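Hypothetical protein PH1819 (Pyrococcus horikoshii, PDB 2EEN) is of unknown function but, like other CYTH-domain proteins, probably binds and converts organic triphosphates with the help of divalent metal ions. Local coordinates at residues Glu5-Ala10 with Lys74-Leu79; Lys17-Phe22 with Glu112-Glu117; Glu31-Gln36 with Val104-Lys109. One frame throughout, in Å; residues are numbered along the deposited sequence.

Overall arrangement
All three interactions reach one antiparallel sheet, whose eight strands probably form the tunnel of CYTH proteins. Along the chain the segments come as 5-10, 17-22, 31-36, 74-79, 104-109 and 112-117. Interaction 3 is nested within the loop closed by interaction 2, and interaction 1 crosses both. Interaction 1 brings together strand 3-9 and the approach to strand 78-85, the outermost strands of the sheet within the chain. Interactions 2 and 3 share strand 102-117, but their centres are about 26 Å apart. The centre of interaction 1 is about 18 Å from each of the others. Distant parts of the sequence are thus tied into one domain.

Interaction 1 (Glu5-Ala10 with Lys74-Leu79); sequences ELKGYA and KSKTRL
Lys-76 and Glu-5 bury the most surface here. The backbone N of Lys-76 donates to Glu-5 O over 3.0 Å, with the C=O pointing almost straight at the donor. The Lys-76 chain then runs past Glu-5 and Lys-7. A bend at chi3 (51°) turns its amino end toward both side chains. Its NZ lies 3.7 Å from Glu-5 OE2, a long salt bridge. Glu-5 itself is stretched out, with CG anti to the backbone N (chi1 178°). On the other flank, Lys-7 CB rests 3.9 Å from Lys-76 CD. The two lysine tips come close, NZ of Lys-7 to NZ of Lys-76 being 3.0 Å, without a bond between them. Lys-7 NZ instead donates to Arg-168 O. Leu-6 packs tightly on the turn, its CD2 3.3 Å from Ser-75 CB. Ser-75 OG accepts from Thr-77 N in an ST turn and is also bonded to Asp-72. Thr-77 OG1 takes a weak bond from Glu-5 N. Glu-135 of strand 131-139 lies close to Glu-5 and is a weak, long ion-pair partner of Lys-76. Glu-5 and Lys-7 fall in the ExExK signature of CYTH proteins. The acidic and basic ends gathered here are consistent with a tunnel wall made for metal ions and a triphosphate.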
ATOM      1  N   GLU A   5       8.683  10.638  19.097  1.00 21.71           N
ATOM      2  CA  GLU A   5       9.982  10.908  18.517  1.00 24.22           C
ATOM      3  C   GLU A   5      10.400  12.358  18.660  1.00 23.42           C
ATOM      4  O   GLU A   5       9.591  13.278  18.498  1.00 23.01           O
ATOM      5  CB  GLU A   5       9.994  10.508  17.037  1.00 28.66           C
ATOM      6  CG  GLU A   5      11.314  10.804  16.329  1.00 34.31           C
ATOM      7  CD  GLU A   5      11.431  10.115  14.978  1.00 37.67           C
ATOM      8  OE1 GLU A   5      11.627   8.880  14.952  1.00 39.80           O
ATOM      9  OE2 GLU A   5      11.320  10.806  13.943  1.00 39.53           O
ATOM     10  N   LEU A   6      11.672  12.537  18.984  1.00 21.47           N
ATOM     11  CA  LEU A   6      12.278  13.851  19.126  1.00 21.74           C
ATOM     12  C   LEU A   6      13.527  13.861  18.266  1.00 22.89           C
ATOM     13  O   LEU A   6      14.192  12.838  18.107  1.00 22.24           O
ATOM     14  CB  LEU A   6      12.681  14.128  20.576  1.00 23.89           C
ATOM     15  CG  LEU A   6      11.601  14.343  21.626  1.00 26.04           C
ATOM     16  CD1 LEU A   6      12.276  14.677  22.951  1.00 25.22           C
ATOM     17  CD2 LEU A   6      10.683  15.470  21.201  1.00 26.30           C
ATOM     18  N   LYS A   7      13.848  15.024  17.715  1.00 20.72           N
ATOM     19  CA  LYS A   7      15.021  15.164  16.875  1.00 21.17           C
ATOM     20  C   LYS A   7      15.773  16.429  17.237  1.00 20.07           C
ATOM     21  O   LYS A   7      15.168  17.444  17.584  1.00 20.71           O
ATOM     22  CB  LYS A   7      14.609  15.217  15.399  1.00 20.66           C
ATOM     23  CG  LYS A   7      15.759  15.507  14.437  1.00 20.41           C
ATOM     24  CD  LYS A   7      15.370  15.220  12.986  1.00 22.01           C
ATOM     25  CE  LYS A   7      14.344  16.208  12.452  1.00 21.55           C
ATOM     26  NZ  LYS A   7      13.915  15.831  11.066  1.00 24.57           N
ATOM     27  N   GLY A   8      17.094  16.357  17.154  1.00 19.92           N
ATOM     28  CA  GLY A   8      17.923  17.506  17.443  1.00 20.51           C
ATOM     29  C   GLY A   8      19.061  17.589  16.450  1.00 21.06           C
ATOM     30  O   GLY A   8      19.397  16.602  15.795  1.00 19.84           O
ATOM     31  N   TYR A   9      19.640  18.773  16.301  1.00 22.58           N
ATOM     32  CA  TYR A   9      20.770  18.924  15.401  1.00 23.36           C
ATOM     33  C   TYR A   9      21.950  18.306  16.124  1.00 22.22           C
ATOM     34  O   TYR A   9      22.025  18.368  17.354  1.00 24.02           O
ATOM     35  CB  TYR A   9      21.044  20.403  15.104  1.00 21.92           C
ATOM     36  CG  TYR A   9      20.020  21.019  14.187  1.00 25.08           C
ATOM     37  CD1 TYR A   9      18.752  21.361  14.656  1.00 25.88           C
ATOM     38  CD2 TYR A   9      20.298  21.212  12.836  1.00 25.95           C
ATOM     39  CE1 TYR A   9      17.785  21.877  13.803  1.00 26.51           C
ATOM     40  CE2 TYR A   9      19.336  21.724  11.973  1.00 26.41           C
ATOM     41  CZ  TYR A   9      18.084  22.052  12.462  1.00 26.40           C
ATOM     42  OH  TYR A   9      17.119  22.538  11.611  1.00 30.11           O
ATOM     43  N   ALA A  10      22.864  17.701  15.376  1.00 21.39           N
ATOM     44  CA  ALA A  10      24.022  17.064  15.984  1.00 22.78           C
ATOM     45  C   ALA A  10      25.341  17.471  15.341  1.00 23.72           C
ATOM     46  O   ALA A  10      25.391  18.356  14.483  1.00 25.95           O
ATOM     47  CB  ALA A  10      23.861  15.539  15.944  1.00 20.82           C
ATOM     48  N   LYS A  74       5.344  19.582  21.543  1.00 30.75           N
ATOM     49  CA  LYS A  74       6.720  19.397  21.989  1.00 29.87           C
ATOM     50  C   LYS A  74       7.498  18.296  21.278  1.00 29.55           C
ATOM     51  O   LYS A  74       8.656  18.047  21.616  1.00 30.35           O
ATOM     52  CB  LYS A  74       6.752  19.122  23.494  1.00 32.80           C
ATOM     53  CG  LYS A  74       6.604  20.355  24.376  1.00 35.20           C
ATOM     54  CD  LYS A  74       5.187  20.889  24.391  1.00 37.62           C
ATOM     55  CE  LYS A  74       5.019  21.923  25.494  1.00 38.16           C
ATOM     56  NZ  LYS A  74       6.061  22.985  25.415  1.00 39.62           N
ATOM     57  N   SER A  75       6.878  17.632  20.307  1.00 25.15           N
ATOM     58  CA  SER A  75       7.583  16.567  19.605  1.00 22.64           C
ATOM     59  C   SER A  75       7.055  16.365  18.178  1.00 23.17           C
ATOM     60  O   SER A  75       6.181  17.066  17.695  1.00 21.45           O
ATOM     61  CB  SER A  75       7.435  15.277  20.417  1.00 20.76           C
ATOM     62  OG  SER A  75       6.099  14.794  20.291  1.00 20.49           O
ATOM     63  N   LYS A  76       7.663  15.385  17.489  1.00 22.33           N
ATOM     64  CA  LYS A  76       7.234  15.067  16.130  1.00 23.73           C
ATOM     65  C   LYS A  76       6.282  13.863  16.116  1.00 23.63           C
ATOM     66  O   LYS A  76       6.029  13.246  15.092  1.00 23.70           O
ATOM     67  CB  LYS A  76       8.484  14.724  15.314  1.00 26.32           C
ATOM     68  CG  LYS A  76       9.508  15.863  15.271  1.00 31.29           C
ATOM     69  CD  LYS A  76      10.834  15.421  14.642  1.00 34.82           C
ATOM     70  CE  LYS A  76      10.642  14.734  13.285  1.00 36.56           C
ATOM     71  NZ  LYS A  76      11.938  14.304  12.771  1.00 38.85           N
ATOM     72  N   THR A  77       5.782  13.509  17.319  1.00 21.85           N
ATOM     73  CA  THR A  77       4.910  12.343  17.438  1.00 19.59           C
ATOM     74  C   THR A  77       3.667  12.468  16.568  1.00 20.08           C
ATOM     75  O   THR A  77       2.986  13.486  16.563  1.00 19.00           O
ATOM     76  CB  THR A  77       4.470  12.207  18.894  1.00 20.26           C
ATOM     77  OG1 THR A  77       5.619  12.056  19.734  1.00 20.34           O
ATOM     78  CG2 THR A  77       3.576  10.976  19.048  1.00 19.62           C
ATOM     79  N   ARG A  78       3.377  11.396  15.847  1.00 17.91           N
ATOM     80  CA  ARG A  78       2.221  11.377  14.973  1.00 19.37           C
ATOM     81  C   ARG A  78       1.769   9.952  14.739  1.00 18.42           C
ATOM     82  O   ARG A  78       2.517   9.002  14.972  1.00 18.48           O
ATOM     83  CB  ARG A  78       2.582  12.017  13.638  1.00 23.83           C
ATOM     84  CG  ARG A  78       3.687  11.284  12.906  1.00 25.53           C
ATOM     85  CD  ARG A  78       4.565  12.267  12.158  1.00 29.67           C
ATOM     86  NE  ARG A  78       3.752  13.193  11.389  1.00 30.98           N
ATOM     87  CZ  ARG A  78       4.199  14.337  10.886  1.00 33.53           C
ATOM     88  NH1 ARG A  78       5.463  14.694  11.068  1.00 34.47           N
ATOM     89  NH2 ARG A  78       3.376  15.131  10.214  1.00 31.64           N
ATOM     90  N   LEU A  79       0.535   9.807  14.283  1.00 19.45           N
ATOM     91  CA  LEU A  79       0.002   8.496  13.987  1.00 19.34           C
ATOM     92  C   LEU A  79       0.730   8.011  12.740  1.00 18.30           C
ATOM     93  O   LEU A  79       1.057   8.797  11.848  1.00 19.12           O
ATOM     94  CB  LEU A  79      -1.503   8.597  13.734  1.00 23.70           C
ATOM     95  CG  LEU A  79      -2.239   7.410  13.109  1.00 27.32           C
ATOM     96  CD1 LEU A  79      -3.719   7.529  13.421  1.00 31.06           C
ATOM     97  CD2 LEU A  79      -2.004   7.378  11.604  1.00 29.52           C
TER

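Interaction 2 (Lys17-Phe22 with Glu112-Glu117); sequences KVRETF and EKYYVE
Glu-112 meets Arg-19 at the start of the strand segment. Glu-112 OE1 uses the syn lone pair to accept from Arg-19 NE at 3.3 Å, within a salt bridge. The carboxylate and guanidinium planes are turned 43° apart. Tyr-114 OH donates to the same Glu-112 OE1 at 2.6 Å, so two donors hold it. Tyr-114 comes next and fits beneath the helix end. Val-18 CG1 sits over one face of the Tyr-114 ring, 3.6 Å from the centroid, in a CH-pi contact. Val-18 CG1, anti to its own N (chi1 163°), is the methyl turned to the ring. Phe-22 O lies at the ring edge, and Arg-19 CG touches the hydroxyl OH of Tyr-114. Tyr-115 contributes its backbone, with O 3.3 Å from Phe-22 CB. Val-116 closes the run. Its CG2 stands 4.0 Å from the centroid of the Phe-22 ring, nearly above the centre, while Thr-21 CG2 covers the opposite face. Val-116 and Glu-117 form a classic beta bulge opposite Val-120. The end of helix 12-19 and the loop after it are laid on strand 102-117. Leu-124 and Ile-122 of strand 120-127 and Leu-160 of helix 146-160 add to the apolar surroundings.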
ATOM      1  N   LYS A  17      29.828  10.843  21.555  1.00 26.26           N
ATOM      2  CA  LYS A  17      29.337  10.612  22.907  1.00 26.50           C
ATOM      3  C   LYS A  17      28.343   9.459  22.901  1.00 25.07           C
ATOM      4  O   LYS A  17      28.338   8.622  23.802  1.00 25.75           O
ATOM      5  CB  LYS A  17      28.692  11.885  23.466  1.00 27.95           C
ATOM      6  CG  LYS A  17      28.387  11.814  24.957  1.00 31.70           C
ATOM      7  CD  LYS A  17      28.047  13.156  25.582  1.00 34.66           C
ATOM      8  CE  LYS A  17      27.891  13.045  27.092  1.00 37.54           C
ATOM      9  NZ  LYS A  17      27.416  14.346  27.635  1.00 40.54           N
ATOM     10  N   VAL A  18      27.514   9.396  21.869  1.00 23.53           N
ATOM     11  CA  VAL A  18      26.553   8.312  21.777  1.00 21.99           C
ATOM     12  C   VAL A  18      27.276   6.984  21.594  1.00 23.02           C
ATOM     13  O   VAL A  18      26.918   5.982  22.217  1.00 24.51           O
ATOM     14  CB  VAL A  18      25.588   8.530  20.598  1.00 20.49           C
ATOM     15  CG1 VAL A  18      24.877   7.236  20.255  1.00 18.20           C
ATOM     16  CG2 VAL A  18      24.581   9.607  20.963  1.00 17.31           C
ATOM     17  N   ARG A  19      28.299   6.974  20.747  1.00 23.75           N
ATOM     18  CA  ARG A  19      29.044   5.748  20.487  1.00 27.13           C
ATOM     19  C   ARG A  19      29.750   5.232  21.734  1.00 28.31           C
ATOM     20  O   ARG A  19      29.959   4.024  21.884  1.00 28.92           O
ATOM     21  CB  ARG A  19      30.067   5.968  19.370  1.00 26.94           C
ATOM     22  CG  ARG A  19      29.461   6.383  18.040  1.00 28.03           C
ATOM     23  CD  ARG A  19      30.479   6.268  16.917  1.00 32.28           C
ATOM     24  NE  ARG A  19      29.968   6.793  15.655  1.00 34.02           N
ATOM     25  CZ  ARG A  19      30.173   8.033  15.223  1.00 35.62           C
ATOM     26  NH1 ARG A  19      30.886   8.885  15.950  1.00 36.68           N
ATOM     27  NH2 ARG A  19      29.661   8.422  14.066  1.00 36.47           N
ATOM     28  N   GLU A  20      30.104   6.149  22.628  1.00 29.27           N
ATOM     29  CA  GLU A  20      30.790   5.799  23.870  1.00 31.08           C
ATOM     30  C   GLU A  20      29.834   5.679  25.060  1.00 31.01           C
ATOM     31  O   GLU A  20      30.266   5.470  26.193  1.00 32.71           O
ATOM     32  CB  GLU A  20      31.863   6.848  24.177  1.00 34.78           C
ATOM     33  CG  GLU A  20      32.986   6.918  23.146  1.00 39.47           C
ATOM     34  CD  GLU A  20      33.968   5.765  23.263  1.00 42.69           C
ATOM     35  OE1 GLU A  20      33.520   4.599  23.308  1.00 46.29           O
ATOM     36  OE2 GLU A  20      35.191   6.022  23.302  1.00 45.56           O
ATOM     37  N   THR A  21      28.535   5.802  24.811  1.00 27.92           N
ATOM     38  CA  THR A  21      27.561   5.716  25.894  1.00 25.68           C
ATOM     39  C   THR A  21      26.567   4.580  25.712  1.00 24.99           C
ATOM     40  O   THR A  21      26.099   3.986  26.685  1.00 25.73           O
ATOM     41  CB  THR A  21      26.740   7.015  26.017  1.00 26.65           C
ATOM     42  OG1 THR A  21      27.616   8.118  26.268  1.00 26.18           O
ATOM     43  CG2 THR A  21      25.729   6.899  27.149  1.00 26.49           C
ATOM     44  N   PHE A  22      26.246   4.281  24.462  1.00 22.63           N
ATOM     45  CA  PHE A  22      25.259   3.256  24.184  1.00 20.49           C
ATOM     46  C   PHE A  22      25.701   2.134  23.273  1.00 18.33           C
ATOM     47  O   PHE A  22      26.603   2.276  22.453  1.00 20.09           O
ATOM     48  CB  PHE A  22      24.013   3.906  23.582  1.00 20.66           C
ATOM     49  CG  PHE A  22      23.413   4.972  24.443  1.00 20.20           C
ATOM     50  CD1 PHE A  22      22.799   4.648  25.649  1.00 21.00           C
ATOM     51  CD2 PHE A  22      23.458   6.306  24.048  1.00 22.15           C
ATOM     52  CE1 PHE A  22      22.233   5.639  26.452  1.00 23.45           C
ATOM     53  CE2 PHE A  22      22.897   7.300  24.838  1.00 22.39           C
ATOM     54  CZ  PHE A  22      22.284   6.967  26.043  1.00 23.28           C
ATOM     55  N   GLU A 112      22.736   5.404  12.195  1.00 18.93           N
ATOM     56  CA  GLU A 112      23.381   4.451  13.090  1.00 18.53           C
ATOM     57  C   GLU A 112      22.438   4.363  14.280  1.00 18.11           C
ATOM     58  O   GLU A 112      22.168   5.372  14.925  1.00 16.77           O
ATOM     59  CB  GLU A 112      24.748   4.945  13.547  1.00 20.01           C
ATOM     60  CG  GLU A 112      25.853   4.807  12.511  1.00 24.39           C
ATOM     61  CD  GLU A 112      27.174   5.391  12.989  1.00 27.87           C
ATOM     62  OE1 GLU A 112      27.482   5.271  14.195  1.00 29.01           O
ATOM     63  OE2 GLU A 112      27.913   5.961  12.159  1.00 30.52           O
ATOM     64  N   LYS A 113      21.940   3.162  14.561  1.00 16.25           N
ATOM     65  CA  LYS A 113      21.005   2.954  15.662  1.00 15.73           C
ATOM     66  C   LYS A 113      21.704   2.474  16.920  1.00 15.09           C
ATOM     67  O   LYS A 113      22.578   1.608  16.863  1.00 15.79           O
ATOM     68  CB  LYS A 113      19.945   1.926  15.271  1.00 18.91           C
ATOM     69  CG  LYS A 113      19.005   2.348  14.159  1.00 25.08           C
ATOM     70  CD  LYS A 113      17.938   1.276  13.963  1.00 27.86           C
ATOM     71  CE  LYS A 113      16.941   1.643  12.882  1.00 31.09           C
ATOM     72  NZ  LYS A 113      15.934   0.558  12.710  1.00 32.33           N
ATOM     73  N   TYR A 114      21.295   3.039  18.051  1.00 12.83           N
ATOM     74  CA  TYR A 114      21.856   2.701  19.351  1.00 14.27           C
ATOM     75  C   TYR A 114      20.777   2.369  20.361  1.00 13.04           C
ATOM     76  O   TYR A 114      19.730   3.008  20.406  1.00 16.24           O
ATOM     77  CB  TYR A 114      22.694   3.871  19.880  1.00 13.48           C
ATOM     78  CG  TYR A 114      23.941   4.084  19.080  1.00 17.24           C
ATOM     79  CD1 TYR A 114      23.901   4.773  17.864  1.00 15.75           C
ATOM     80  CD2 TYR A 114      25.150   3.510  19.476  1.00 17.58           C
ATOM     81  CE1 TYR A 114      25.027   4.875  17.065  1.00 18.35           C
ATOM     82  CE2 TYR A 114      26.284   3.605  18.677  1.00 19.90           C
ATOM     83  CZ  TYR A 114      26.211   4.288  17.471  1.00 19.31           C
ATOM     84  OH  TYR A 114      27.318   4.359  16.655  1.00 25.37           O
ATOM     85  N   TYR A 115      21.040   1.350  21.174  1.00 13.86           N
ATOM     86  CA  TYR A 115      20.112   0.933  22.215  1.00 13.94           C
ATOM     87  C   TYR A 115      20.314   1.823  23.443  1.00 14.19           C
ATOM     88  O   TYR A 115      21.415   1.903  23.972  1.00 15.26           O
ATOM     89  CB  TYR A 115      20.396  -0.520  22.602  1.00 15.54           C
ATOM     90  CG  TYR A 115      19.550  -1.028  23.748  1.00 14.35           C
ATOM     91  CD1 TYR A 115      18.305  -1.605  23.519  1.00 16.92           C
ATOM     92  CD2 TYR A 115      20.000  -0.933  25.064  1.00 16.20           C
ATOM     93  CE1 TYR A 115      17.528  -2.082  24.576  1.00 17.10           C
ATOM     94  CE2 TYR A 115      19.225  -1.406  26.127  1.00 15.19           C
ATOM     95  CZ  TYR A 115      17.999  -1.977  25.872  1.00 15.94           C
ATOM     96  OH  TYR A 115      17.244  -2.452  26.918  1.00 19.43           O
ATOM     97  N   VAL A 116      19.258   2.498  23.891  1.00 13.80           N
ATOM     98  CA  VAL A 116      19.358   3.361  25.070  1.00 14.12           C
ATOM     99  C   VAL A 116      18.847   2.612  26.287  1.00 15.46           C
ATOM    100  O   VAL A 116      19.559   2.456  27.282  1.00 17.19           O
ATOM    101  CB  VAL A 116      18.545   4.647  24.879  1.00 15.17           C
ATOM    102  CG1 VAL A 116      18.544   5.475  26.166  1.00 19.69           C
ATOM    103  CG2 VAL A 116      19.143   5.447  23.748  1.00 16.82           C
ATOM    104  N   GLU A 117      17.600   2.173  26.206  1.00 14.92           N
ATOM    105  CA  GLU A 117      16.984   1.393  27.266  1.00 18.14           C
ATOM    106  C   GLU A 117      15.857   0.603  26.638  1.00 16.53           C
ATOM    107  O   GLU A 117      15.634   0.692  25.433  1.00 15.24           O
ATOM    108  CB  GLU A 117      16.493   2.280  28.413  1.00 22.85           C
ATOM    109  CG  GLU A 117      15.674   3.474  28.020  1.00 29.78           C
ATOM    110  CD  GLU A 117      15.413   4.379  29.212  1.00 33.45           C
ATOM    111  OE1 GLU A 117      16.366   5.031  29.699  1.00 37.22           O
ATOM    112  OE2 GLU A 117      14.259   4.424  29.673  1.00 36.93           O
TER

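Interaction 3 (Glu31-Gln36 with Val104-Lys109); sequences EDIYYQ and VLKVVK
Asp-32 pairs with Val-107, and Tyr-34 with Leu-105, in antiparallel neighbours of the CYTH sheet. Asp-32 N reaches Val-107 O over 2.7 Å, and Val-107 N answers to Asp-32 O. Tyr-34 N donates to Leu-105 O, while Val-104 N, on the other residue of a classic beta bulge opposite Tyr-34, donates to Tyr-34 O. Asp-32, Leu-105 and Val-107 are buried on one face, beside Tyr-34. There Val-107 CG2 packs 3.8 Å from Tyr-34 CE2, and Leu-171 and Leu-174 of helix 170-176 pack on Tyr-34, Leu-105 and Val-107. The Tyr-34 hydroxyl is bonded to Arg-50. Replacing Tyr-34 by an alanine would probably leave Val-107 CG2 without its aromatic neighbour and Arg-50 NH1 without the hydroxyl. The other face is more open: Lys-106 is exposed, and Glu-31, Ile-33 and Val-108 partly so. Ile-33 CG1 lies alongside Lys-106 CG at 3.7 Å; Lys-106 pairs with Glu-103 and Glu-31 with Arg-55. Asp-32 also binds Arg-52, and Lys-109 His-30. A bend at chi4 (-68°) of Lys-109, otherwise extended, brings NZ beside Asp-32. Asp-32 OD2 and Lys-109 NZ form a salt bridge at 3.4 Å, and one water links that OD2, that NZ and Val-107 O.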
ATOM      1  N   GLU A  31      16.880   5.616   1.881  1.00 16.16           N
ATOM      2  CA  GLU A  31      16.594   6.376   0.679  1.00 17.56           C
ATOM      3  C   GLU A  31      15.076   6.476   0.696  1.00 18.03           C
ATOM      4  O   GLU A  31      14.378   5.493   0.459  1.00 17.80           O
ATOM      5  CB  GLU A  31      17.096   5.633  -0.556  1.00 20.17           C
ATOM      6  CG  GLU A  31      18.615   5.631  -0.662  1.00 26.53           C
ATOM      7  CD  GLU A  31      19.137   4.588  -1.629  1.00 29.95           C
ATOM      8  OE1 GLU A  31      18.577   4.466  -2.739  1.00 35.47           O
ATOM      9  OE2 GLU A  31      20.116   3.899  -1.283  1.00 32.69           O
ATOM     10  N   ASP A  32      14.577   7.663   1.020  1.00 18.18           N
ATOM     11  CA  ASP A  32      13.140   7.887   1.100  1.00 18.34           C
ATOM     12  C   ASP A  32      12.613   8.714  -0.042  1.00 18.85           C
ATOM     13  O   ASP A  32      13.243   9.686  -0.464  1.00 23.66           O
ATOM     14  CB  ASP A  32      12.767   8.620   2.390  1.00 18.20           C
ATOM     15  CG  ASP A  32      13.136   7.849   3.625  1.00 21.86           C
ATOM     16  OD1 ASP A  32      13.057   6.610   3.583  1.00 20.77           O
ATOM     17  OD2 ASP A  32      13.486   8.485   4.641  1.00 21.40           O
ATOM     18  N   ILE A  33      11.451   8.324  -0.545  1.00 15.57           N
ATOM     19  CA  ILE A  33      10.811   9.098  -1.586  1.00 16.09           C
ATOM     20  C   ILE A  33       9.504   9.563  -0.960  1.00 14.05           C
ATOM     21  O   ILE A  33       8.691   8.743  -0.522  1.00 14.87           O
ATOM     22  CB  ILE A  33      10.505   8.269  -2.858  1.00 19.48           C
ATOM     23  CG1 ILE A  33      11.805   7.815  -3.534  1.00 22.10           C
ATOM     24  CG2 ILE A  33       9.733   9.125  -3.843  1.00 20.20           C
ATOM     25  CD1 ILE A  33      11.620   7.123  -4.854  1.00 27.94           C
ATOM     26  N   TYR A  34       9.326  10.875  -0.875  1.00 13.20           N
ATOM     27  CA  TYR A  34       8.104  11.427  -0.310  1.00 13.97           C
ATOM     28  C   TYR A  34       7.180  11.848  -1.430  1.00 15.63           C
ATOM     29  O   TYR A  34       7.631  12.359  -2.456  1.00 15.71           O
ATOM     30  CB  TYR A  34       8.414  12.617   0.589  1.00 14.09           C
ATOM     31  CG  TYR A  34       8.944  12.203   1.929  1.00 14.54           C
ATOM     32  CD1 TYR A  34       8.082  11.940   2.990  1.00 17.90           C
ATOM     33  CD2 TYR A  34      10.314  12.061   2.137  1.00 17.27           C
ATOM     34  CE1 TYR A  34       8.576  11.547   4.229  1.00 16.08           C
ATOM     35  CE2 TYR A  34      10.816  11.666   3.373  1.00 15.45           C
ATOM     36  CZ  TYR A  34       9.942  11.412   4.410  1.00 18.92           C
ATOM     37  OH  TYR A  34      10.439  11.013   5.623  1.00 20.85           O
ATOM     38  N   TYR A  35       5.887  11.643  -1.219  1.00 13.72           N
ATOM     39  CA  TYR A  35       4.871  11.943  -2.215  1.00 15.76           C
ATOM     40  C   TYR A  35       3.880  13.018  -1.840  1.00 15.23           C
ATOM     41  O   TYR A  35       3.671  13.312  -0.666  1.00 17.29           O
ATOM     42  CB  TYR A  35       4.083  10.673  -2.512  1.00 17.13           C
ATOM     43  CG  TYR A  35       4.915   9.591  -3.122  1.00 18.57           C
ATOM     44  CD1 TYR A  35       5.585   8.671  -2.321  1.00 19.39           C
ATOM     45  CD2 TYR A  35       5.056   9.494  -4.505  1.00 18.86           C
ATOM     46  CE1 TYR A  35       6.377   7.679  -2.880  1.00 21.98           C
ATOM     47  CE2 TYR A  35       5.840   8.506  -5.073  1.00 22.09           C
ATOM     48  CZ  TYR A  35       6.497   7.603  -4.256  1.00 22.31           C
ATOM     49  OH  TYR A  35       7.267   6.617  -4.817  1.00 27.37           O
ATOM     50  N   GLN A  36       3.270  13.603  -2.866  1.00 16.38           N
ATOM     51  CA  GLN A  36       2.233  14.599  -2.677  1.00 16.32           C
ATOM     52  C   GLN A  36       0.949  13.879  -3.037  1.00 15.04           C
ATOM     53  O   GLN A  36       0.936  13.016  -3.915  1.00 16.74           O
ATOM     54  CB  GLN A  36       2.432  15.790  -3.614  1.00 18.77           C
ATOM     55  CG  GLN A  36       1.287  16.802  -3.596  1.00 19.76           C
ATOM     56  CD  GLN A  36       1.013  17.388  -2.214  1.00 25.40           C
ATOM     57  OE1 GLN A  36       0.510  16.702  -1.319  1.00 20.17           O
ATOM     58  NE2 GLN A  36       1.344  18.666  -2.038  1.00 24.20           N
ATOM     59  N   VAL A 104       7.746  14.271  -4.397  1.00 20.30           N
ATOM     60  CA  VAL A 104       8.005  15.645  -4.011  1.00 20.46           C
ATOM     61  C   VAL A 104       9.508  15.791  -3.869  1.00 20.22           C
ATOM     62  O   VAL A 104      10.108  16.730  -4.391  1.00 20.83           O
ATOM     63  CB  VAL A 104       7.347  15.977  -2.666  1.00 21.49           C
ATOM     64  CG1 VAL A 104       7.729  17.383  -2.231  1.00 25.55           C
ATOM     65  CG2 VAL A 104       5.844  15.854  -2.789  1.00 25.33           C
ATOM     66  N   LEU A 105      10.115  14.842  -3.170  1.00 20.40           N
ATOM     67  CA  LEU A 105      11.551  14.873  -2.951  1.00 19.17           C
ATOM     68  C   LEU A 105      12.062  13.536  -2.446  1.00 20.20           C
ATOM     69  O   LEU A 105      11.306  12.739  -1.884  1.00 18.54           O
ATOM     70  CB  LEU A 105      11.891  15.952  -1.923  1.00 20.67           C
ATOM     71  CG  LEU A 105      13.380  16.276  -1.792  1.00 23.23           C
ATOM     72  CD1 LEU A 105      13.889  16.906  -3.080  1.00 26.60           C
ATOM     73  CD2 LEU A 105      13.586  17.222  -0.634  1.00 24.28           C
ATOM     74  N   LYS A 106      13.349  13.300  -2.665  1.00 19.14           N
ATOM     75  CA  LYS A 106      14.003  12.090  -2.208  1.00 21.85           C
ATOM     76  C   LYS A 106      14.965  12.483  -1.100  1.00 21.72           C
ATOM     77  O   LYS A 106      15.814  13.358  -1.281  1.00 24.70           O
ATOM     78  CB  LYS A 106      14.780  11.434  -3.340  1.00 24.84           C
ATOM     79  CG  LYS A 106      13.918  10.702  -4.350  1.00 28.39           C
ATOM     80  CD  LYS A 106      14.736   9.668  -5.105  1.00 32.60           C
ATOM     81  CE  LYS A 106      14.584   9.858  -6.615  1.00 33.99           C
ATOM     82  NZ  LYS A 106      14.122  11.223  -7.010  1.00 36.25           N
ATOM     83  N   VAL A 107      14.828  11.833   0.050  1.00 18.40           N
ATOM     84  CA  VAL A 107      15.683  12.118   1.189  1.00 17.03           C
ATOM     85  C   VAL A 107      16.596  10.924   1.413  1.00 15.68           C
ATOM     86  O   VAL A 107      16.134   9.803   1.584  1.00 16.70           O
ATOM     87  CB  VAL A 107      14.845  12.383   2.462  1.00 17.09           C
ATOM     88  CG1 VAL A 107      15.762  12.712   3.633  1.00 18.96           C
ATOM     89  CG2 VAL A 107      13.871  13.524   2.210  1.00 19.12           C
ATOM     90  N   VAL A 108      17.900  11.176   1.395  1.00 15.52           N
ATOM     91  CA  VAL A 108      18.882  10.117   1.581  1.00 15.27           C
ATOM     92  C   VAL A 108      19.709  10.367   2.822  1.00 15.66           C
ATOM     93  O   VAL A 108      20.151  11.488   3.062  1.00 16.52           O
ATOM     94  CB  VAL A 108      19.837  10.040   0.379  1.00 16.78           C
ATOM     95  CG1 VAL A 108      20.841   8.915   0.582  1.00 18.57           C
ATOM     96  CG2 VAL A 108      19.044   9.829  -0.896  1.00 18.46           C
ATOM     97  N   LYS A 109      19.928   9.322   3.611  1.00 14.74           N
ATOM     98  CA  LYS A 109      20.717   9.480   4.818  1.00 14.72           C
ATOM     99  C   LYS A 109      21.276   8.154   5.300  1.00 15.88           C
ATOM    100  O   LYS A 109      20.902   7.087   4.810  1.00 17.17           O
ATOM    101  CB  LYS A 109      19.852  10.066   5.936  1.00 14.15           C
ATOM    102  CG  LYS A 109      18.754   9.100   6.408  1.00 13.69           C
ATOM    103  CD  LYS A 109      17.997   9.641   7.626  1.00 15.80           C
ATOM    104  CE  LYS A 109      16.961   8.641   8.125  1.00 19.22           C
ATOM    105  NZ  LYS A 109      15.833   8.460   7.161  1.00 18.07           N
TER
HETATM  106  O   HOH W   1      16.144   9.211   4.490  1.00 19.53           O